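Clan CA, family C40, NlpC/P60 superfamily cysteine peptidase (Trichomonas vaginalis, PDB 6BIO) probably cleaves bacterial peptidoglycan as a cysteine peptidase of the NlpC/P60 family, hydrolysing its peptides with a papain-like domain preceded by a bacterial SH3-type domain. Local coordinates at residues I223-D228 and Q260-Y265; S183-W188 and Q246-S251; Q215-G220 and S270-Y275; R157-V162 and M240-G245. All blocks are in the same frame, centred on the assembly; numbering follows the deposited sequence. Where two conformers were deposited one is given.

Contact 1 (I223-D228 and Q260-Y265); sequences ITFRTD and QDFYKY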
loop_
_atom_site.group_PDB
_atom_site.type_symbol
_atom_site.label_atom_id
_atom_site.label_comp_id
_atom_site.label_asym_id
_atom_site.label_seq_id
_atom_site.Cartn_x
_atom_site.Cartn_y
_atom_site.Cartn_z
ATOM N N ILE A 223 -15.375 -5.466 4.204
ATOM C CA ILE A 223 -16.685 -5.528 4.837
ATOM C C ILE A 223 -16.474 -5.313 6.320
ATOM O O ILE A 223 -15.727 -6.067 6.946
ATOM C CB ILE A 223 -17.335 -6.899 4.623
ATOM C CG1 ILE A 223 -17.271 -7.371 3.169
ATOM C CG2 ILE A 223 -18.753 -6.871 5.123
ATOM C CD1 ILE A 223 -17.307 -8.902 3.072
ATOM N N THR A 224 -17.099 -4.273 6.884
ATOM C CA THR A 224 -17.029 -4.061 8.323
ATOM C C THR A 224 -18.282 -4.614 8.989
ATOM O O THR A 224 -19.340 -4.740 8.357
ATOM C CB THR A 224 -16.851 -2.583 8.649
ATOM O OG1 THR A 224 -17.962 -1.862 8.120
ATOM C CG2 THR A 224 -15.534 -2.074 8.058
ATOM N N PHE A 225 -18.149 -4.976 10.265
ATOM C CA PHE A 225 -19.195 -5.651 11.009
ATOM C C PHE A 225 -19.277 -5.091 12.425
ATOM O O PHE A 225 -18.295 -4.612 13.004
ATOM C CB PHE A 225 -18.930 -7.160 11.126
ATOM C CG PHE A 225 -18.752 -7.902 9.795
ATOM C CD1 PHE A 225 -19.855 -8.434 9.134
ATOM C CD2 PHE A 225 -17.492 -8.083 9.218
ATOM C CE1 PHE A 225 -19.695 -9.158 7.938
ATOM C CE2 PHE A 225 -17.351 -8.801 8.060
ATOM C CZ PHE A 225 -18.438 -9.332 7.418
ATOM N N ARG A 226 -20.482 -5.240 13.002
ATOM C CA ARG A 226 -20.736 -4.927 14.401
ATOM C C ARG A 226 -20.885 -6.248 15.133
ATOM O O ARG A 226 -21.888 -6.945 14.963
ATOM C CB ARG A 226 -21.986 -4.040 14.534
ATOM C CG ARG A 226 -21.882 -2.794 13.680
ATOM C CD ARG A 226 -22.893 -1.731 14.108
ATOM N NE ARG A 226 -24.243 -2.246 13.926
ATOM C CZ ARG A 226 -24.932 -2.263 12.800
ATOM N NH1 ARG A 226 -24.488 -1.656 11.709
ATOM N NH2 ARG A 226 -26.136 -2.847 12.783
ATOM N N THR A 227 -19.871 -6.616 15.919
ATOM C CA THR A 227 -19.816 -7.949 16.524
ATOM C C THR A 227 -19.884 -7.956 18.036
ATOM O O THR A 227 -19.821 -9.043 18.616
ATOM C CB THR A 227 -18.563 -8.749 16.087
ATOM O OG1 THR A 227 -17.398 -8.208 16.711
ATOM C CG2 THR A 227 -18.392 -8.763 14.570
ATOM N N ASP A 228 -20.029 -6.807 18.698
ATOM C CA ASP A 228 -20.035 -6.740 20.169
ATOM C C ASP A 228 -21.441 -6.402 20.647
ATOM O O ASP A 228 -21.908 -5.269 20.504
ATOM C CB ASP A 228 -19.033 -5.675 20.628
ATOM C CG ASP A 228 -18.993 -5.511 22.135
ATOM O OD1 ASP A 228 -19.745 -6.184 22.864
ATOM O OD2 ASP A 228 -18.193 -4.674 22.595
ATOM N N GLN A 260 -14.056 -17.260 5.518
ATOM C CA GLN A 260 -15.373 -17.263 6.150
ATOM C C GLN A 260 -16.432 -17.106 5.079
ATOM O O GLN A 260 -16.331 -16.254 4.198
ATOM C CB GLN A 260 -15.573 -16.097 7.129
ATOM C CG GLN A 260 -17.053 -15.901 7.581
ATOM C CD GLN A 260 -17.586 -17.063 8.445
ATOM O OE1 GLN A 260 -16.872 -17.528 9.337
ATOM N NE2 GLN A 260 -18.855 -17.516 8.203
ATOM N N ASP A 261 -17.496 -17.892 5.189
ATOM C CA ASP A 261 -18.623 -17.768 4.288
ATOM C C ASP A 261 -19.404 -16.514 4.630
ATOM O O ASP A 261 -19.883 -16.370 5.761
ATOM C CB ASP A 261 -19.511 -19.003 4.436
ATOM C CG ASP A 261 -20.666 -19.008 3.467
ATOM O OD1 ASP A 261 -21.591 -18.230 3.697
ATOM O OD2 ASP A 261 -20.648 -19.798 2.484
ATOM N N PHE A 262 -19.531 -15.605 3.663
ATOM C CA PHE A 262 -20.083 -14.282 3.945
ATOM C C PHE A 262 -21.548 -14.382 4.392
ATOM O O PHE A 262 -21.950 -13.793 5.411
ATOM C CB PHE A 262 -19.941 -13.438 2.665
ATOM C CG PHE A 262 -20.354 -11.984 2.784
ATOM C CD1 PHE A 262 -20.512 -11.319 4.010
ATOM C CD2 PHE A 262 -20.583 -11.260 1.603
ATOM C CE1 PHE A 262 -20.897 -9.948 4.033
ATOM C CE2 PHE A 262 -20.956 -9.915 1.618
ATOM C CZ PHE A 262 -21.128 -9.255 2.835
ATOM N N TYR A 263 -22.362 -15.131 3.644
ATOM C CA TYR A 263 -23.793 -15.163 3.928
ATOM C C TYR A 263 -24.095 -15.827 5.267
ATOM O O TYR A 263 -25.045 -15.432 5.938
ATOM C CB TYR A 263 -24.517 -15.881 2.793
ATOM C CG TYR A 263 -26.007 -16.004 2.987
ATOM C CD1 TYR A 263 -26.836 -14.911 2.774
ATOM C CD2 TYR A 263 -26.596 -17.221 3.378
ATOM C CE1 TYR A 263 -28.209 -15.015 2.949
ATOM C CE2 TYR A 263 -27.951 -17.332 3.554
ATOM C CZ TYR A 263 -28.761 -16.218 3.338
ATOM O OH TYR A 263 -30.132 -16.297 3.507
ATOM N N LYS A 264 -23.288 -16.803 5.682
ATOM C CA LYS A 264 -23.475 -17.476 6.960
ATOM C C LYS A 264 -22.837 -16.768 8.155
ATOM O O LYS A 264 -23.056 -17.187 9.301
ATOM C CB LYS A 264 -22.894 -18.886 6.902
ATOM C CG LYS A 264 -23.579 -19.775 5.909
ATOM C CD LYS A 264 -23.117 -21.221 6.081
ATOM C CE LYS A 264 -23.949 -22.198 5.261
ATOM N NZ LYS A 264 -23.091 -22.961 4.341
ATOM N N TYR A 265 -22.057 -15.738 7.947
ATOM C CA TYR A 265 -21.412 -15.088 9.079
ATOM C C TYR A 265 -22.481 -14.382 9.919
ATOM O O TYR A 265 -23.208 -13.528 9.383
ATOM C CB TYR A 265 -20.395 -14.094 8.565
ATOM C CG TYR A 265 -19.499 -13.485 9.610
ATOM C CD1 TYR A 265 -18.683 -14.275 10.414
ATOM C CD2 TYR A 265 -19.426 -12.103 9.776
ATOM C CE1 TYR A 265 -17.861 -13.721 11.351
ATOM C CE2 TYR A 265 -18.579 -11.547 10.713
ATOM C CZ TYR A 265 -17.804 -12.361 11.487
ATOM O OH TYR A 265 -16.967 -11.791 12.406
#

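Contact 2 (S183-W188 and Q246-S251); sequences SGLMQW and QFIHAS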
loop_
_atom_site.group_PDB
_atom_site.type_symbol
_atom_site.label_atom_id
_atom_site.label_comp_id
_atom_site.label_asym_id
_atom_site.label_seq_id
_atom_site.Cartn_x
_atom_site.Cartn_y
_atom_site.Cartn_z
ATOM N N SER A 183 -8.188 -5.781 11.443
ATOM C CA SER A 183 -7.982 -4.524 10.722
ATOM C C SER A 183 -6.524 -4.334 10.301
ATOM O O SER A 183 -6.261 -3.718 9.272
ATOM C CB SER A 183 -8.478 -3.379 11.628
ATOM O OG SER A 183 -7.864 -3.584 12.889
ATOM N N GLY A 184 -5.591 -4.926 11.030
ATOM C CA GLY A 184 -4.191 -4.853 10.615
ATOM C C GLY A 184 -3.931 -5.607 9.332
ATOM O O GLY A 184 -3.136 -5.182 8.496
ATOM N N LEU A 185 -4.611 -6.731 9.147
ATOM C CA LEU A 185 -4.511 -7.465 7.902
ATOM C C LEU A 185 -4.959 -6.611 6.730
ATOM O O LEU A 185 -4.337 -6.637 5.660
ATOM C CB LEU A 185 -5.336 -8.769 8.013
ATOM C CG LEU A 185 -5.317 -9.678 6.791
ATOM C CD1 LEU A 185 -3.903 -10.229 6.500
ATOM C CD2 LEU A 185 -6.276 -10.824 6.965
ATOM N N MET A 186 -6.057 -5.845 6.889
ATOM C CA MET A 186 -6.558 -5.015 5.794
ATOM C C MET A 186 -5.569 -3.919 5.476
ATOM O O MET A 186 -5.261 -3.687 4.305
ATOM C CB MET A 186 -7.897 -4.399 6.176
ATOM C CG MET A 186 -9.018 -5.339 6.636
ATOM S SD MET A 186 -9.602 -6.581 5.432
ATOM C CE MET A 186 -8.461 -7.936 5.786
ATOM N N GLN A 187 -5.066 -3.236 6.505
ATOM C CA GLN A 187 -4.169 -2.113 6.261
ATOM C C GLN A 187 -2.869 -2.598 5.636
ATOM O O GLN A 187 -2.353 -1.974 4.702
ATOM C CB GLN A 187 -3.917 -1.339 7.544
ATOM C CG GLN A 187 -3.092 -0.070 7.314
ATOM C CD GLN A 187 -2.715 0.640 8.585
ATOM O OE1 GLN A 187 -2.110 0.062 9.495
ATOM N NE2 GLN A 187 -3.036 1.914 8.658
ATOM N N TRP A 188 -2.345 -3.727 6.122
ATOM C CA TRP A 188 -1.133 -4.301 5.557
ATOM C C TRP A 188 -1.319 -4.604 4.070
ATOM O O TRP A 188 -0.446 -4.322 3.234
ATOM C CB TRP A 188 -0.757 -5.573 6.347
ATOM C CG TRP A 188 0.308 -6.351 5.612
ATOM C CD1 TRP A 188 1.631 -6.122 5.606
ATOM C CD2 TRP A 188 0.076 -7.401 4.664
ATOM N NE1 TRP A 188 2.251 -6.967 4.707
ATOM C CE2 TRP A 188 1.318 -7.752 4.112
ATOM C CE3 TRP A 188 -1.063 -8.085 4.238
ATOM C CZ2 TRP A 188 1.444 -8.759 3.155
ATOM C CZ3 TRP A 188 -0.918 -9.065 3.292
ATOM C CH2 TRP A 188 0.322 -9.370 2.742
ATOM N N GLN A 246 -17.033 -15.737 -0.230
ATOM C CA GLN A 246 -16.141 -15.869 0.900
ATOM C C GLN A 246 -15.426 -14.548 1.144
ATOM O O GLN A 246 -15.116 -13.793 0.212
ATOM C CB GLN A 246 -15.049 -16.882 0.637
ATOM C CG GLN A 246 -15.518 -18.268 0.246
ATOM C CD GLN A 246 -16.274 -18.963 1.332
ATOM O OE1 GLN A 246 -17.399 -19.429 1.121
ATOM N NE2 GLN A 246 -15.661 -19.062 2.492
ATOM N N PHE A 247 -15.123 -14.293 2.416
ATOM C CA PHE A 247 -14.140 -13.294 2.788
ATOM C C PHE A 247 -13.046 -13.936 3.613
ATOM O O PHE A 247 -13.184 -15.045 4.111
ATOM C CB PHE A 247 -14.764 -12.092 3.495
ATOM C CG PHE A 247 -15.395 -12.351 4.887
ATOM C CD1 PHE A 247 -14.625 -12.189 6.038
ATOM C CD2 PHE A 247 -16.777 -12.525 5.051
ATOM C CE1 PHE A 247 -15.193 -12.309 7.306
ATOM C CE2 PHE A 247 -17.331 -12.635 6.295
ATOM C CZ PHE A 247 -16.532 -12.534 7.434
ATOM N N ILE A 248 -11.918 -13.243 3.685
ATOM C CA ILE A 248 -10.813 -13.638 4.551
ATOM C C ILE A 248 -10.673 -12.622 5.682
ATOM O O ILE A 248 -10.823 -11.409 5.482
ATOM C CB ILE A 248 -9.512 -13.794 3.748
ATOM C CG1 ILE A 248 -9.578 -15.079 2.922
ATOM C CG2 ILE A 248 -8.294 -13.799 4.695
ATOM C CD1 ILE A 248 -8.428 -15.281 1.954
ATOM N N HIS A 249 -10.441 -13.117 6.890
ATOM C CA HIS A 249 -10.264 -12.255 8.047
ATOM C C HIS A 249 -9.337 -12.900 9.071
ATOM O O HIS A 249 -9.120 -14.117 9.073
ATOM C CB HIS A 249 -11.602 -11.902 8.725
ATOM C CG HIS A 249 -12.374 -13.057 9.311
ATOM N ND1 HIS A 249 -13.311 -12.853 10.299
ATOM C CD2 HIS A 249 -12.439 -14.377 9.006
ATOM C CE1 HIS A 249 -13.879 -14.005 10.628
ATOM N NE2 HIS A 249 -13.377 -14.948 9.849
ATOM N N ALA A 250 -8.766 -12.057 9.925
ATOM C CA ALA A 250 -8.091 -12.533 11.117
ATOM C C ALA A 250 -9.139 -12.588 12.215
ATOM O O ALA A 250 -9.760 -11.558 12.526
ATOM C CB ALA A 250 -6.947 -11.607 11.507
ATOM N N SER A 251 -9.334 -13.764 12.782
ATOM C CA SER A 251 -10.419 -13.969 13.720
ATOM C C SER A 251 -9.921 -14.585 15.009
ATOM O O SER A 251 -9.048 -15.443 14.992
ATOM C CB SER A 251 -11.407 -14.940 13.114
ATOM O OG SER A 251 -12.491 -15.204 13.984
#

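Contact 3 (Q215-G220 and S270-Y275); sequences QDILPG and STIRRY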
loop_
_atom_site.group_PDB
_atom_site.type_symbol
_atom_site.label_atom_id
_atom_site.label_comp_id
_atom_site.label_asym_id
_atom_site.label_seq_id
_atom_site.Cartn_x
_atom_site.Cartn_y
_atom_site.Cartn_z
ATOM N N GLN A 215 -24.745 -7.132 -3.682
ATOM C CA GLN A 215 -24.669 -7.760 -5.001
ATOM C C GLN A 215 -23.508 -7.227 -5.825
ATOM O O GLN A 215 -23.021 -7.918 -6.729
ATOM C CB GLN A 215 -25.991 -7.545 -5.764
ATOM N N ASP A 216 -23.071 -6.012 -5.545
ATOM C CA ASP A 216 -22.033 -5.353 -6.320
ATOM C C ASP A 216 -20.639 -5.570 -5.749
ATOM O O ASP A 216 -19.676 -4.986 -6.258
ATOM C CB ASP A 216 -22.336 -3.855 -6.398
ATOM C CG ASP A 216 -23.623 -3.577 -7.146
ATOM O OD1 ASP A 216 -23.924 -4.338 -8.087
ATOM O OD2 ASP A 216 -24.365 -2.635 -6.789
ATOM N N ILE A 217 -20.501 -6.388 -4.702
ATOM C CA ILE A 217 -19.205 -6.555 -4.062
ATOM C C ILE A 217 -18.259 -7.288 -4.993
ATOM O O ILE A 217 -18.663 -8.125 -5.809
ATOM C CB ILE A 217 -19.371 -7.314 -2.738
ATOM C CG1 ILE A 217 -18.158 -7.172 -1.837
ATOM C CG2 ILE A 217 -19.679 -8.801 -2.997
ATOM C CD1 ILE A 217 -18.404 -7.651 -0.408
ATOM N N LEU A 218 -16.983 -6.961 -4.865
ATOM C CA LEU A 218 -15.943 -7.545 -5.689
ATOM C C LEU A 218 -14.729 -7.864 -4.833
ATOM O O LEU A 218 -14.542 -7.280 -3.755
ATOM C CB LEU A 218 -15.523 -6.561 -6.784
ATOM C CG LEU A 218 -16.523 -6.311 -7.895
ATOM C CD1 LEU A 218 -16.083 -5.233 -8.826
ATOM C CD2 LEU A 218 -16.741 -7.578 -8.674
ATOM N N PRO A 219 -13.863 -8.768 -5.311
ATOM C CA PRO A 219 -12.654 -9.106 -4.559
ATOM C C PRO A 219 -11.884 -7.846 -4.191
ATOM O O PRO A 219 -11.692 -6.944 -5.019
ATOM C CB PRO A 219 -11.865 -9.966 -5.551
ATOM C CG PRO A 219 -12.984 -10.697 -6.309
ATOM C CD PRO A 219 -14.029 -9.628 -6.501
ATOM N N GLY A 220 -11.392 -7.812 -2.963
ATOM C CA GLY A 220 -10.650 -6.680 -2.479
ATOM C C GLY A 220 -11.475 -5.660 -1.730
ATOM O O GLY A 220 -10.905 -4.833 -1.005
ATOM N N SER A 270 -21.804 -3.445 8.579
ATOM C CA SER A 270 -21.925 -1.980 8.674
ATOM C C SER A 270 -21.817 -1.379 7.281
ATOM O O SER A 270 -22.801 -0.877 6.749
ATOM C CB SER A 270 -20.872 -1.412 9.608
ATOM O OG SER A 270 -20.913 -0.026 9.587
ATOM N N THR A 271 -20.631 -1.423 6.668
ATOM C CA THR A 271 -20.490 -0.980 5.286
ATOM C C THR A 271 -19.569 -1.911 4.513
ATOM O O THR A 271 -18.771 -2.663 5.078
ATOM C CB THR A 271 -19.987 0.497 5.136
ATOM O OG1 THR A 271 -18.649 0.632 5.571
ATOM C CG2 THR A 271 -20.898 1.500 5.852
ATOM N N ILE A 272 -19.711 -1.841 3.199
ATOM C CA ILE A 272 -18.792 -2.435 2.226
ATOM C C ILE A 272 -18.050 -1.282 1.575
ATOM O O ILE A 272 -18.675 -0.353 1.043
ATOM C CB ILE A 272 -19.555 -3.263 1.179
ATOM C CG1 ILE A 272 -20.402 -4.365 1.869
ATOM C CG2 ILE A 272 -18.553 -3.849 0.172
ATOM C CD1 ILE A 272 -21.391 -4.998 0.937
ATOM N N ARG A 273 -16.711 -1.336 1.616
ATOM C CA ARG A 273 -15.894 -0.216 1.181
ATOM C C ARG A 273 -14.855 -0.688 0.171
ATOM O O ARG A 273 -14.177 -1.712 0.380
ATOM C CB ARG A 273 -15.159 0.429 2.358
ATOM C CG ARG A 273 -16.047 1.079 3.393
ATOM C CD ARG A 273 -16.834 2.213 2.831
ATOM N NE ARG A 273 -17.520 2.964 3.875
ATOM C CZ ARG A 273 -17.889 4.233 3.774
ATOM N NH1 ARG A 273 -17.577 4.939 2.703
ATOM N NH2 ARG A 273 -18.545 4.807 4.795
ATOM N N ARG A 274 -14.712 0.084 -0.899
ATOM C CA ARG A 274 -13.821 -0.230 -2.016
ATOM C C ARG A 274 -12.697 0.805 -2.025
ATOM O O ARG A 274 -12.912 1.984 -2.341
ATOM C CB ARG A 274 -14.610 -0.216 -3.324
ATOM C CG ARG A 274 -13.737 -0.458 -4.545
ATOM C CD ARG A 274 -14.561 -0.777 -5.785
ATOM N NE ARG A 274 -15.401 -1.951 -5.537
ATOM C CZ ARG A 274 -16.473 -2.293 -6.235
ATOM N NH1 ARG A 274 -16.852 -1.595 -7.306
ATOM N NH2 ARG A 274 -17.175 -3.364 -5.869
ATOM N N TYR A 275 -11.513 0.365 -1.629
ATOM C CA TYR A 275 -10.348 1.230 -1.544
ATOM C C TYR A 275 -9.486 1.176 -2.791
ATOM O O TYR A 275 -8.550 1.968 -2.913
ATOM C CB TYR A 275 -9.516 0.872 -0.312
ATOM C CG TYR A 275 -10.065 1.428 0.976
ATOM C CD1 TYR A 275 -11.060 0.780 1.680
ATOM C CD2 TYR A 275 -9.549 2.597 1.499
ATOM C CE1 TYR A 275 -11.530 1.309 2.885
ATOM C CE2 TYR A 275 -10.025 3.127 2.695
ATOM C CZ TYR A 275 -11.014 2.477 3.374
ATOM O OH TYR A 275 -11.397 2.987 4.600
HETATM O O HOH W 1 -19.231 -2.870 -8.554
HETATM O O HOH W 2 -11.446 -2.149 -0.272
#

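Contact 4 (R157-V162 and M240-G245); sequences RAANLV and MYVGNG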
loop_
_atom_site.group_PDB
_atom_site.type_symbol
_atom_site.label_atom_id
_atom_site.label_comp_id
_atom_site.label_asym_id
_atom_site.label_seq_id
_atom_site.Cartn_x
_atom_site.Cartn_y
_atom_site.Cartn_z
ATOM N N ARG A 157 -5.759 -7.905 -6.663
ATOM C CA ARG A 157 -4.425 -8.009 -6.078
ATOM C C ARG A 157 -4.501 -8.020 -4.554
ATOM O O ARG A 157 -3.731 -8.725 -3.886
ATOM C CB ARG A 157 -3.541 -6.864 -6.584
ATOM C CG ARG A 157 -3.324 -6.880 -8.069
ATOM C CD ARG A 157 -2.345 -5.792 -8.542
ATOM N NE ARG A 157 -2.169 -5.884 -9.983
ATOM C CZ ARG A 157 -2.897 -5.233 -10.885
ATOM N NH1 ARG A 157 -2.666 -5.427 -12.183
ATOM N NH2 ARG A 157 -3.808 -4.351 -10.510
ATOM N N ALA A 158 -5.401 -7.223 -3.980
ATOM C CA ALA A 158 -5.552 -7.202 -2.529
ATOM C C ALA A 158 -6.035 -8.552 -2.017
ATOM O O ALA A 158 -5.554 -9.036 -0.983
ATOM C CB ALA A 158 -6.515 -6.100 -2.138
ATOM N N ALA A 159 -6.968 -9.182 -2.739
ATOM C CA ALA A 159 -7.465 -10.501 -2.368
ATOM C C ALA A 159 -6.342 -11.524 -2.407
ATOM O O ALA A 159 -6.235 -12.371 -1.512
ATOM C CB ALA A 159 -8.593 -10.909 -3.313
ATOM N N ASN A 160 -5.483 -11.475 -3.434
ATOM C CA ASN A 160 -4.322 -12.367 -3.430
ATOM C C ASN A 160 -3.447 -12.112 -2.198
ATOM O O ASN A 160 -2.983 -13.058 -1.543
ATOM C CB ASN A 160 -3.501 -12.228 -4.707
ATOM C CG ASN A 160 -2.185 -13.036 -4.611
ATOM O OD1 ASN A 160 -2.173 -14.281 -4.671
ATOM N ND2 ASN A 160 -1.075 -12.333 -4.454
ATOM N N LEU A 161 -3.183 -10.840 -1.879
ATOM C CA LEU A 161 -2.302 -10.543 -0.743
ATOM C C LEU A 161 -2.830 -11.130 0.567
ATOM O O LEU A 161 -2.052 -11.696 1.337
ATOM C CB LEU A 161 -2.086 -9.031 -0.629
ATOM C CG LEU A 161 -1.057 -8.516 -1.635
ATOM C CD1 LEU A 161 -1.263 -7.055 -1.976
ATOM C CD2 LEU A 161 0.358 -8.738 -1.099
ATOM N N VAL A 162 -4.138 -10.996 0.854
ATOM C CA VAL A 162 -4.612 -11.591 2.105
ATOM C C VAL A 162 -4.547 -13.111 2.058
ATOM O O VAL A 162 -4.314 -13.742 3.096
ATOM C CB VAL A 162 -5.981 -11.071 2.581
ATOM C CG1 VAL A 162 -5.947 -9.588 2.839
ATOM C CG2 VAL A 162 -7.092 -11.441 1.585
ATOM N N MET A 240 -11.987 -9.067 4.252
ATOM C CA MET A 240 -11.844 -8.701 2.840
ATOM C C MET A 240 -12.538 -9.748 1.969
ATOM O O MET A 240 -12.226 -10.932 2.057
ATOM C CB MET A 240 -10.371 -8.610 2.422
ATOM C CG MET A 240 -10.206 -8.127 1.018
ATOM S SD MET A 240 -8.511 -8.008 0.475
ATOM C CE MET A 240 -7.882 -6.750 1.570
ATOM N N TYR A 241 -13.458 -9.303 1.123
ATOM C CA TYR A 241 -14.122 -10.204 0.192
ATOM C C TYR A 241 -13.083 -10.750 -0.781
ATOM O O TYR A 241 -12.253 -9.996 -1.296
ATOM C CB TYR A 241 -15.232 -9.452 -0.556
ATOM C CG TYR A 241 -16.131 -10.385 -1.326
ATOM C CD1 TYR A 241 -17.029 -11.212 -0.657
ATOM C CD2 TYR A 241 -16.097 -10.425 -2.692
ATOM C CE1 TYR A 241 -17.839 -12.083 -1.346
ATOM C CE2 TYR A 241 -16.895 -11.308 -3.396
ATOM C CZ TYR A 241 -17.778 -12.136 -2.712
ATOM O OH TYR A 241 -18.605 -13.038 -3.400
ATOM N N VAL A 242 -13.167 -12.047 -1.076
ATOM C CA VAL A 242 -12.233 -12.658 -2.007
ATOM C C VAL A 242 -12.938 -13.455 -3.100
ATOM O O VAL A 242 -12.294 -14.203 -3.839
ATOM C CB VAL A 242 -11.191 -13.522 -1.283
ATOM C CG1 VAL A 242 -10.334 -12.647 -0.369
ATOM C CG2 VAL A 242 -11.840 -14.643 -0.502
ATOM N N GLY A 243 -14.247 -13.292 -3.226
ATOM C CA GLY A 243 -15.007 -13.933 -4.282
ATOM C C GLY A 243 -15.651 -15.221 -3.822
ATOM O O GLY A 243 -15.345 -15.772 -2.768
ATOM N N ASN A 244 -16.556 -15.716 -4.661
ATOM C CA ASN A 244 -17.231 -16.990 -4.417
ATOM C C ASN A 244 -17.912 -17.024 -3.051
ATOM O O ASN A 244 -17.956 -18.065 -2.384
ATOM C CB ASN A 244 -16.278 -18.172 -4.563
ATOM C CG ASN A 244 -17.012 -19.477 -4.865
ATOM O OD1 ASN A 244 -18.135 -19.473 -5.379
ATOM N ND2 ASN A 244 -16.388 -20.596 -4.542
ATOM N N GLY A 245 -18.452 -15.875 -2.639
ATOM C CA GLY A 245 -19.182 -15.755 -1.394
ATOM C C GLY A 245 -18.351 -15.874 -0.134
ATOM O O GLY A 245 -18.910 -16.070 0.941
#

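Contact 1 (I223-D228 and Q260-Y265)
Tyr265 sets the edge of its ring against one face of Phe225, and this T-shaped pair is the centre of the contact. The ring centroids are 4.7 Å apart and the planes stand at 71°. Of the leading edge, Tyr265 CE2 hangs 3.6 Å above the plane of Phe225, over the middle of the ring, while Tyr265 CD2 comes to 3.5 Å from Phe225 CE1. The first torsion of Tyr265 (chi1 -171°, CG trans to the backbone N) carries the ring off the turn and across to the strand. Phe262 works the other way round, offering a face: Ile223 CD1 lies 3.8 Å from the centroid of the Phe262 ring and only 12° off its normal, a CH-pi contact. Near its plane the Phe262 ring also meets Phe225, CE1 to CE1 at 4.2 Å. Phe262 and Tyr265 are the first and last residues of a type I turn, braced by an Asx motif in which Asp261 OD1 accepts from Lys264 N at 3.0 Å. At the outer end Thr227 turns its methyl group to the Tyr265 hydroxyl, while its own OG1 bonds to Thr236. The turn thus leaves edge strand 256-261 and reaches back over the sheet to strand 222-225; Phe247 of strand 246-251 meets the rings of Phe225 and Tyr265, and Val269 of strand 269-274 touches Phe225 and Phe262.

Contact 2 (S183-W188 and Q246-S251)
Leu185 lays one methyl group over the backbone of strand 246-251. Leu185 CD2 is 4.1 Å from Ala250 N and 4.3 Å from His249 C, so the branch rests on the peptide link between them; the same Leu185 CD2 meets Ile248 CG2 at 4.3 Å. The side chain is directed at the strand because CG stands opposite the backbone N (chi1 -179°). Met186 approaches beside it, its CE reaching 4.2 Å from Ile248 O through a twice-folded chain. The contact is buried, made by apolar groups on a strand whose axis runs at 127° to the helix, 7.7 Å away at the closest. His249 leads its ring away from the helix. Phe247 CE1 and Ser251 CB lie over opposite faces of that ring, both toward the rim, while His249 ND1 is hydrogen-bonded to His237 NE2, which, with these flanking groups, limits rotation of the imidazole. A helix packed on an antiparallel sheet is the core of the papain-like fold; in NlpC/P60 peptidases this helix carries the catalytic cysteine at its start and the sheet supplies a histidine and a third polar residue, often a second histidine, and the paired His237 and His249 are consistent with that site.

Contact 3 (Q215-G220 and S270-Y275)
Ile217 and Ile272 mark the nearest approach of the two backbones, with CA atoms 7.5 Å apart, where the chain leaving a 3-10 turn extends beside strand 269-274. The segments are joined through water rather than by direct backbone bonds: one water donates to Gly220 O at 2.8 Å and also to Arg273 O, and accepts from Tyr275 N at 2.9 Å. Between the side chains, Ile217 and Ile272 cross at about a right angle, with CD1 of Ile217 3.8 Å from CG2 of Ile272. Arg274 buries the most surface. Its chain runs extended from the backbone and then bends at the third torsion (chi3 -58°), bringing the guanidinium to the loop. There Arg274 NH2 donates to Asp216 O at 3.0 Å; the oxygen lies in the guanidinium plane, although the N-H is bent to 140°. A second water closes the triangle, accepting from Arg274 NH1 at 3.0 Å and donating to Asp216 O at 3.2 Å. Leu218 covers a face of the guanidinium, its CD1 3.9 Å from Arg274 CZ. The same NH2 forms a salt bridge with Asp221, whose OD2 also accepts from Leu218 N. Carboxylate, carbonyl and water therefore share one cation at the surface; the charge probably polarises the Asp216 carbonyl, and the in-plane bonds together with the leucine on the face limit rotation of the group.

Contact 4 (R157-V162 and M240-G245)
Helix-on-sheet packing of the papain-like domain is seen here where Ala158, Ala159 and Val162 meet Met240 and Val242, the helix axis crossing the strand at -101° with 8.2 Å between the axes. Small residues let the backbones close in: the CA atoms of Ala159 and Val242 are 5.2 Å apart. Met240 runs fully extended to its sulfur and bends only at the last torsion (chi3 -64°), which turns the terminal methyl across the helix, toward Val162 and Ala158. Its SD comes to 3.5 Å from Ala158 O, an oxygen already bonded to Val162 N, and Met240 CE lies 3.7 Å from Val162 CG1. Val242 CG1 fits between Ala159 CB at 3.8 Å and Val162 CG2 at 4.0 Å. Just beyond, Val242 and Gly243 form a classic beta bulge opposite Gln246. Helix 182-191 also packs on Met240, through Met186 and Tyr190, while Ile248 of the neighbouring strand 246-251 touches both Val162 and Val242.

How the contacts relate
All four contacts are built on one antiparallel sheet. Contacts 2 and 4 form its buried helical face: helices 182-191 and 154-163 lie on adjacent strands, which pair through a probable Ile248 N to Met240 O bond, and the contacts are van der Waals, made by apolar side chains on each other and on the backbone. Contacts 1 and 3 involve loops and turns on strands 222-225 and 269-274. Contact 1 is partly buried and aromatic, while contact 3 lies at the surface and adds charge and water to its isoleucines. Ile217 bridges these two, touching Ile223 and Phe262, and also packs on Tyr241, linking contact 3 to contact 4. Polar bonding across a contact thus appears at the surface.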